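Local atomic coordinates of putative protein (PDB entry 1T6T), a protein that is of unknown function but carries a Toprim domain like that of RNase M5, and so probably acts on nucleic acid. Residues Glu4-Ala18 with Glu95-Ile107. Numbering follows the deposited sequence.
Sequences EPRNLSEWIKELKKA and ENFRNFLKKWNII
Phe97 O receives the indole N-H of Trp11, NE1 to O 3.0 Å, with an N-H...O angle of 147°; weak backbone bonds from Phe100 N and Leu101 N converge on the same oxygen. The bond joins two antiparallel helices of the Toprim-family fold, 8-18 and 96-101, whose axes approach to 11.3 Å. The oxygen lies close to the indole plane, so the bond, together with the groups on either face, helps to set how the ring is turned. A chi1 of -179° swings the indole of Trp11 away from the backbone N and out between the helices, where it is held on both faces. Leu101 CD2 sits over one, 3.8 Å from the centroid of the five-membered ring in a CH-pi contact, and the edge of Phe97 meets the other, the planes 76° apart. Trp104 turns the edge of its six-membered ring toward Trp11 in an offset edge-to-face pair, centroids 5.8 Å apart, completing an aromatic cluster. Were Trp11 cut back to an alanine, Phe97 O would probably lose its indole donor and a gap open between Leu101 and Phe97. Phe97 is itself a knob among Trp11, Glu14, Leu15 and Ala18: Leu15 CD1 stands over its ring centre, and Ala18 CB reaches CZ at 3.7 Å. Ile66 of strand 64-67 touches Phe97, Leu15 and Ala18, tying the helix pair to the parallel sheet. Ahead of helix 8-18, Pro5 CD lies over one face of Phe100, 3.9 Å from the ring centroid, while Lys103 CE packs against the opposite face.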
loop_
_atom_site.group_PDB
_atom_site.type_symbol
_atom_site.label_atom_id
_atom_site.label_comp_id
_atom_site.label_asym_id
_atom_site.label_seq_id
_atom_site.Cartn_x
_atom_site.Cartn_y
_atom_site.Cartn_z
ATOM N N GLU B 4 -23.977 13.873 -9.309
ATOM C CA GLU B 4 -25.350 13.458 -9.056
ATOM C C GLU B 4 -25.654 13.352 -7.561
ATOM O O GLU B 4 -26.621 13.942 -7.080
ATOM C CB GLU B 4 -25.635 12.119 -9.747
ATOM C CG GLU B 4 -26.995 11.518 -9.414
ATOM C CD GLU B 4 -28.150 12.423 -9.804
ATOM O OE1 GLU B 4 -29.311 12.065 -9.507
ATOM O OE2 GLU B 4 -27.901 13.488 -10.410
ATOM N N PRO B 5 -24.838 12.593 -6.807
ATOM C CA PRO B 5 -25.078 12.453 -5.366
ATOM C C PRO B 5 -24.991 13.798 -4.646
ATOM O O PRO B 5 -24.092 14.589 -4.912
ATOM C CB PRO B 5 -23.971 11.498 -4.924
ATOM C CG PRO B 5 -23.731 10.674 -6.142
ATOM C CD PRO B 5 -23.737 11.713 -7.234
ATOM N N ARG B 6 -25.920 14.047 -3.730
ATOM C CA ARG B 6 -25.930 15.300 -2.985
ATOM C C ARG B 6 -25.164 15.182 -1.669
ATOM O O ARG B 6 -24.717 16.182 -1.106
ATOM C CB ARG B 6 -27.373 15.735 -2.721
ATOM C CG ARG B 6 -28.149 16.054 -3.993
ATOM C CD ARG B 6 -29.614 16.339 -3.702
ATOM N NE ARG B 6 -30.287 15.178 -3.129
ATOM C CZ ARG B 6 -31.584 15.128 -2.848
ATOM N NH1 ARG B 6 -32.357 16.180 -3.086
ATOM N NH2 ARG B 6 -32.110 14.025 -2.332
ATOM N N ASN B 7 -25.015 13.955 -1.182
ATOM C CA ASN B 7 -24.298 13.707 0.061
ATOM C C ASN B 7 -23.611 12.344 0.022
ATOM O O ASN B 7 -23.738 11.605 -0.957
ATOM C CB ASN B 7 -25.257 13.780 1.252
ATOM C CG ASN B 7 -26.505 12.949 1.046
ATOM O OD1 ASN B 7 -26.433 11.735 0.858
ATOM N ND2 ASN B 7 -27.662 13.601 1.080
ATOM N N LEU B 8 -22.883 12.020 1.087
ATOM C CA LEU B 8 -22.167 10.753 1.167
ATOM C C LEU B 8 -23.133 9.576 1.121
ATOM O O LEU B 8 -22.840 8.543 0.518
ATOM C CB LEU B 8 -21.339 10.693 2.453
ATOM C CG LEU B 8 -20.393 9.500 2.614
ATOM C CD1 LEU B 8 -19.317 9.540 1.530
ATOM C CD2 LEU B 8 -19.753 9.540 3.994
ATOM N N SER B 9 -24.288 9.736 1.758
ATOM C CA SER B 9 -25.294 8.683 1.782
ATOM C C SER B 9 -25.738 8.309 0.370
ATOM O O SER B 9 -25.827 7.127 0.034
ATOM C CB SER B 9 -26.509 9.130 2.599
ATOM O OG SER B 9 -27.554 8.177 2.506
ATOM N N GLU B 10 -26.018 9.314 -0.455
ATOM C CA GLU B 10 -26.447 9.054 -1.824
ATOM C C GLU B 10 -25.289 8.508 -2.653
ATOM O O GLU B 10 -25.494 7.719 -3.573
ATOM C CB GLU B 10 -26.993 10.330 -2.471
ATOM C CG GLU B 10 -28.175 10.944 -1.730
ATOM C CD GLU B 10 -28.883 12.018 -2.539
ATOM O OE1 GLU B 10 -28.194 12.849 -3.169
ATOM O OE2 GLU B 10 -30.133 12.037 -2.539
ATOM N N TRP B 11 -24.074 8.936 -2.322
ATOM C CA TRP B 11 -22.871 8.485 -3.024
ATOM C C TRP B 11 -22.714 6.980 -2.786
ATOM O O TRP B 11 -22.446 6.209 -3.709
ATOM C CB TRP B 11 -21.651 9.238 -2.482
ATOM C CG TRP B 11 -20.348 8.883 -3.129
ATOM C CD1 TRP B 11 -19.811 9.430 -4.261
ATOM C CD2 TRP B 11 -19.404 7.916 -2.663
ATOM N NE1 TRP B 11 -18.583 8.865 -4.524
ATOM C CE2 TRP B 11 -18.310 7.932 -3.558
ATOM C CE3 TRP B 11 -19.374 7.037 -1.573
ATOM C CZ2 TRP B 11 -17.197 7.102 -3.395
ATOM C CZ3 TRP B 11 -18.265 6.209 -1.413
ATOM C CH2 TRP B 11 -17.192 6.252 -2.320
ATOM N N ILE B 12 -22.897 6.569 -1.537
ATOM C CA ILE B 12 -22.790 5.162 -1.171
ATOM C C ILE B 12 -23.873 4.333 -1.861
ATOM O O ILE B 12 -23.622 3.216 -2.306
ATOM C CB ILE B 12 -22.897 4.986 0.362
ATOM C CG1 ILE B 12 -21.640 5.556 1.028
ATOM C CG2 ILE B 12 -23.073 3.518 0.716
ATOM C CD1 ILE B 12 -21.650 5.496 2.539
ATOM N N LYS B 13 -25.079 4.883 -1.949
ATOM C CA LYS B 13 -26.180 4.183 -2.598
ATOM C C LYS B 13 -25.860 3.961 -4.076
ATOM O O LYS B 13 -26.099 2.882 -4.620
ATOM C CB LYS B 13 -27.471 4.994 -2.469
ATOM C CG LYS B 13 -28.671 4.355 -3.152
ATOM C CD LYS B 13 -29.926 5.202 -2.991
ATOM C CE LYS B 13 -30.365 5.279 -1.535
ATOM N NZ LYS B 13 -31.586 6.124 -1.363
ATOM N N GLU B 14 -25.319 4.989 -4.717
ATOM C CA GLU B 14 -24.968 4.912 -6.127
ATOM C C GLU B 14 -23.814 3.930 -6.335
ATOM O O GLU B 14 -23.791 3.176 -7.305
ATOM C CB GLU B 14 -24.573 6.296 -6.637
ATOM C CG GLU B 14 -25.070 6.598 -8.033
ATOM C CD GLU B 14 -26.582 6.486 -8.140
ATOM O OE1 GLU B 14 -27.291 7.234 -7.432
ATOM O OE2 GLU B 14 -27.061 5.648 -8.931
ATOM N N LEU B 15 -22.855 3.946 -5.417
ATOM C CA LEU B 15 -21.715 3.048 -5.508
ATOM C C LEU B 15 -22.177 1.602 -5.380
ATOM O O LEU B 15 -21.733 0.740 -6.134
ATOM C CB LEU B 15 -20.692 3.368 -4.414
ATOM C CG LEU B 15 -19.423 2.502 -4.404
ATOM C CD1 LEU B 15 -18.713 2.589 -5.760
ATOM C CD2 LEU B 15 -18.503 2.968 -3.276
ATOM N N LYS B 16 -23.077 1.335 -4.434
ATOM C CA LYS B 16 -23.568 -0.026 -4.248
ATOM C C LYS B 16 -24.239 -0.528 -5.519
ATOM O O LYS B 16 -24.016 -1.663 -5.940
ATOM C CB LYS B 16 -24.560 -0.110 -3.078
ATOM C CG LYS B 16 -24.968 -1.548 -2.765
ATOM C CD LYS B 16 -25.823 -1.672 -1.512
ATOM C CE LYS B 16 -27.239 -1.199 -1.751
ATOM N NZ LYS B 16 -28.104 -1.491 -0.572
ATOM N N LYS B 17 -25.058 0.321 -6.132
ATOM C CA LYS B 17 -25.745 -0.054 -7.361
ATOM C C LYS B 17 -24.718 -0.363 -8.443
ATOM O O LYS B 17 -24.820 -1.367 -9.145
ATOM C CB LYS B 17 -26.652 1.085 -7.839
ATOM C CG LYS B 17 -27.730 1.480 -6.850
ATOM C CD LYS B 17 -28.657 2.547 -7.421
ATOM C CE LYS B 17 -29.658 3.022 -6.375
ATOM N NZ LYS B 17 -30.433 1.891 -5.794
ATOM N N ALA B 18 -23.722 0.507 -8.567
ATOM C CA ALA B 18 -22.677 0.347 -9.571
ATOM C C ALA B 18 -21.833 -0.903 -9.345
ATOM O O ALA B 18 -21.314 -1.483 -10.300
ATOM C CB ALA B 18 -21.780 1.580 -9.587
ATOM N N GLU B 95 -13.463 6.478 -12.758
ATOM C CA GLU B 95 -12.890 7.335 -11.721
ATOM C C GLU B 95 -13.929 8.321 -11.199
ATOM O O GLU B 95 -13.635 9.130 -10.322
ATOM C CB GLU B 95 -11.700 8.129 -12.271
ATOM C CG GLU B 95 -10.448 7.319 -12.521
ATOM C CD GLU B 95 -9.290 8.193 -12.957
ATOM O OE1 GLU B 95 -9.283 8.649 -14.122
ATOM O OE2 GLU B 95 -8.391 8.438 -12.126
ATOM N N ASN B 96 -15.141 8.254 -11.738
ATOM C CA ASN B 96 -16.195 9.172 -11.323
ATOM C C ASN B 96 -16.499 9.171 -9.832
ATOM O O ASN B 96 -16.712 10.225 -9.247
ATOM C CB ASN B 96 -17.485 8.899 -12.099
ATOM C CG ASN B 96 -17.330 9.136 -13.588
ATOM O OD1 ASN B 96 -16.686 10.094 -14.010
ATOM N ND2 ASN B 96 -17.931 8.269 -14.391
ATOM N N PHE B 97 -16.527 7.999 -9.210
ATOM C CA PHE B 97 -16.829 7.935 -7.787
ATOM C C PHE B 97 -15.734 8.556 -6.943
ATOM O O PHE B 97 -16.011 9.302 -5.999
ATOM C CB PHE B 97 -17.081 6.485 -7.370
ATOM C CG PHE B 97 -18.419 5.968 -7.807
ATOM C CD1 PHE B 97 -19.569 6.282 -7.089
ATOM C CD2 PHE B 97 -18.535 5.199 -8.960
ATOM C CE1 PHE B 97 -20.822 5.836 -7.516
ATOM C CE2 PHE B 97 -19.781 4.749 -9.396
ATOM C CZ PHE B 97 -20.926 5.070 -8.670
ATOM N N ARG B 98 -14.489 8.253 -7.284
ATOM C CA ARG B 98 -13.360 8.802 -6.554
ATOM C C ARG B 98 -13.293 10.314 -6.766
ATOM O O ARG B 98 -13.084 11.070 -5.820
ATOM C CB ARG B 98 -12.057 8.150 -7.027
ATOM C CG ARG B 98 -10.819 8.641 -6.287
ATOM C CD ARG B 98 -9.609 7.776 -6.617
ATOM N NE ARG B 98 -8.413 8.176 -5.876
ATOM C CZ ARG B 98 -7.554 9.106 -6.278
ATOM N NH1 ARG B 98 -7.750 9.742 -7.424
ATOM N NH2 ARG B 98 -6.490 9.393 -5.538
ATOM N N ASN B 99 -13.472 10.753 -8.006
ATOM C CA ASN B 99 -13.413 12.182 -8.296
ATOM C C ASN B 99 -14.500 12.968 -7.583
ATOM O O ASN B 99 -14.300 14.131 -7.237
ATOM C CB ASN B 99 -13.496 12.442 -9.802
ATOM C CG ASN B 99 -12.236 12.030 -10.531
ATOM O OD1 ASN B 99 -11.162 11.926 -9.932
ATOM N ND2 ASN B 99 -12.355 11.805 -11.833
ATOM N N PHE B 100 -15.648 12.339 -7.363
ATOM C CA PHE B 100 -16.744 13.015 -6.683
ATOM C C PHE B 100 -16.368 13.351 -5.238
ATOM O O PHE B 100 -16.737 14.407 -4.721
ATOM C CB PHE B 100 -18.001 12.145 -6.699
ATOM C CG PHE B 100 -19.276 12.938 -6.669
ATOM C CD1 PHE B 100 -19.772 13.519 -7.832
ATOM C CD2 PHE B 100 -19.961 13.137 -5.474
ATOM C CE1 PHE B 100 -20.936 14.292 -7.806
ATOM C CE2 PHE B 100 -21.123 13.907 -5.438
ATOM C CZ PHE B 100 -21.610 14.486 -6.606
ATOM N N LEU B 101 -15.625 12.457 -4.592
ATOM C CA LEU B 101 -15.212 12.667 -3.209
ATOM C C LEU B 101 -14.274 13.859 -3.040
ATOM O O LEU B 101 -14.132 14.393 -1.938
ATOM C CB LEU B 101 -14.529 11.408 -2.658
ATOM C CG LEU B 101 -15.365 10.126 -2.561
ATOM C CD1 LEU B 101 -14.504 8.995 -2.005
ATOM C CD2 LEU B 101 -16.573 10.363 -1.670
ATOM N N LYS B 102 -13.633 14.274 -4.126
ATOM C CA LYS B 102 -12.703 15.394 -4.069
ATOM C C LYS B 102 -13.369 16.702 -3.645
ATOM O O LYS B 102 -12.690 17.636 -3.217
ATOM C CB LYS B 102 -12.019 15.575 -5.425
ATOM C CG LYS B 102 -11.123 14.408 -5.812
ATOM C CD LYS B 102 -10.532 14.595 -7.201
ATOM C CE LYS B 102 -9.569 13.472 -7.539
ATOM N NZ LYS B 102 -9.013 13.624 -8.911
ATOM N N LYS B 103 -14.694 16.763 -3.749
ATOM C CA LYS B 103 -15.426 17.967 -3.375
ATOM C C LYS B 103 -15.819 17.973 -1.903
ATOM O O LYS B 103 -16.259 18.997 -1.379
ATOM C CB LYS B 103 -16.681 18.121 -4.239
ATOM C CG LYS B 103 -17.771 17.094 -3.953
ATOM C CD LYS B 103 -18.968 17.272 -4.882
ATOM C CE LYS B 103 -18.598 16.980 -6.331
ATOM N NZ LYS B 103 -19.729 17.251 -7.262
ATOM N N TRP B 104 -15.662 16.836 -1.231
ATOM C CA TRP B 104 -16.017 16.747 0.180
ATOM C C TRP B 104 -14.798 16.584 1.073
ATOM O O TRP B 104 -13.689 16.354 0.595
ATOM C CB TRP B 104 -16.994 15.591 0.421
ATOM C CG TRP B 104 -18.290 15.745 -0.322
ATOM C CD1 TRP B 104 -18.946 16.913 -0.595
ATOM C CD2 TRP B 104 -19.100 14.695 -0.865
ATOM N NE1 TRP B 104 -20.112 16.655 -1.276
ATOM C CE2 TRP B 104 -20.232 15.302 -1.454
ATOM C CE3 TRP B 104 -18.980 13.299 -0.909
ATOM C CZ2 TRP B 104 -21.241 14.561 -2.081
ATOM C CZ3 TRP B 104 -19.982 12.561 -1.533
ATOM C CH2 TRP B 104 -21.099 13.196 -2.111
ATOM N N ASN B 105 -15.008 16.707 2.377
ATOM C CA ASN B 105 -13.908 16.585 3.314
ATOM C C ASN B 105 -13.614 15.133 3.661
ATOM O O ASN B 105 -14.034 14.622 4.700
ATOM C CB ASN B 105 -14.194 17.374 4.585
ATOM C CG ASN B 105 -12.996 17.435 5.499
ATOM O OD1 ASN B 105 -11.915 16.956 5.149
ATOM N ND2 ASN B 105 -13.172 18.028 6.674
ATOM N N ILE B 106 -12.884 14.473 2.773
ATOM C CA ILE B 106 -12.517 13.083 2.971
ATOM C C ILE B 106 -11.209 12.820 2.239
ATOM O O ILE B 106 -10.944 13.408 1.190
ATOM C CB ILE B 106 -13.609 12.134 2.422
ATOM C CG1 ILE B 106 -13.222 10.677 2.691
ATOM C CG2 ILE B 106 -13.804 12.370 0.933
ATOM C CD1 ILE B 106 -14.323 9.680 2.374
ATOM N N ILE B 107 -10.377 11.963 2.812
ATOM C CA ILE B 107 -9.114 11.614 2.179
ATOM C C ILE B 107 -9.020 10.101 2.061
ATOM O O ILE B 107 -8.682 9.573 1.004
ATOM C CB ILE B 107 -7.911 12.123 2.991
ATOM C CG1 ILE B 107 -7.840 13.651 2.913
ATOM C CG2 ILE B 107 -6.623 11.500 2.461
ATOM C CD1 ILE B 107 -7.651 14.197 1.507
#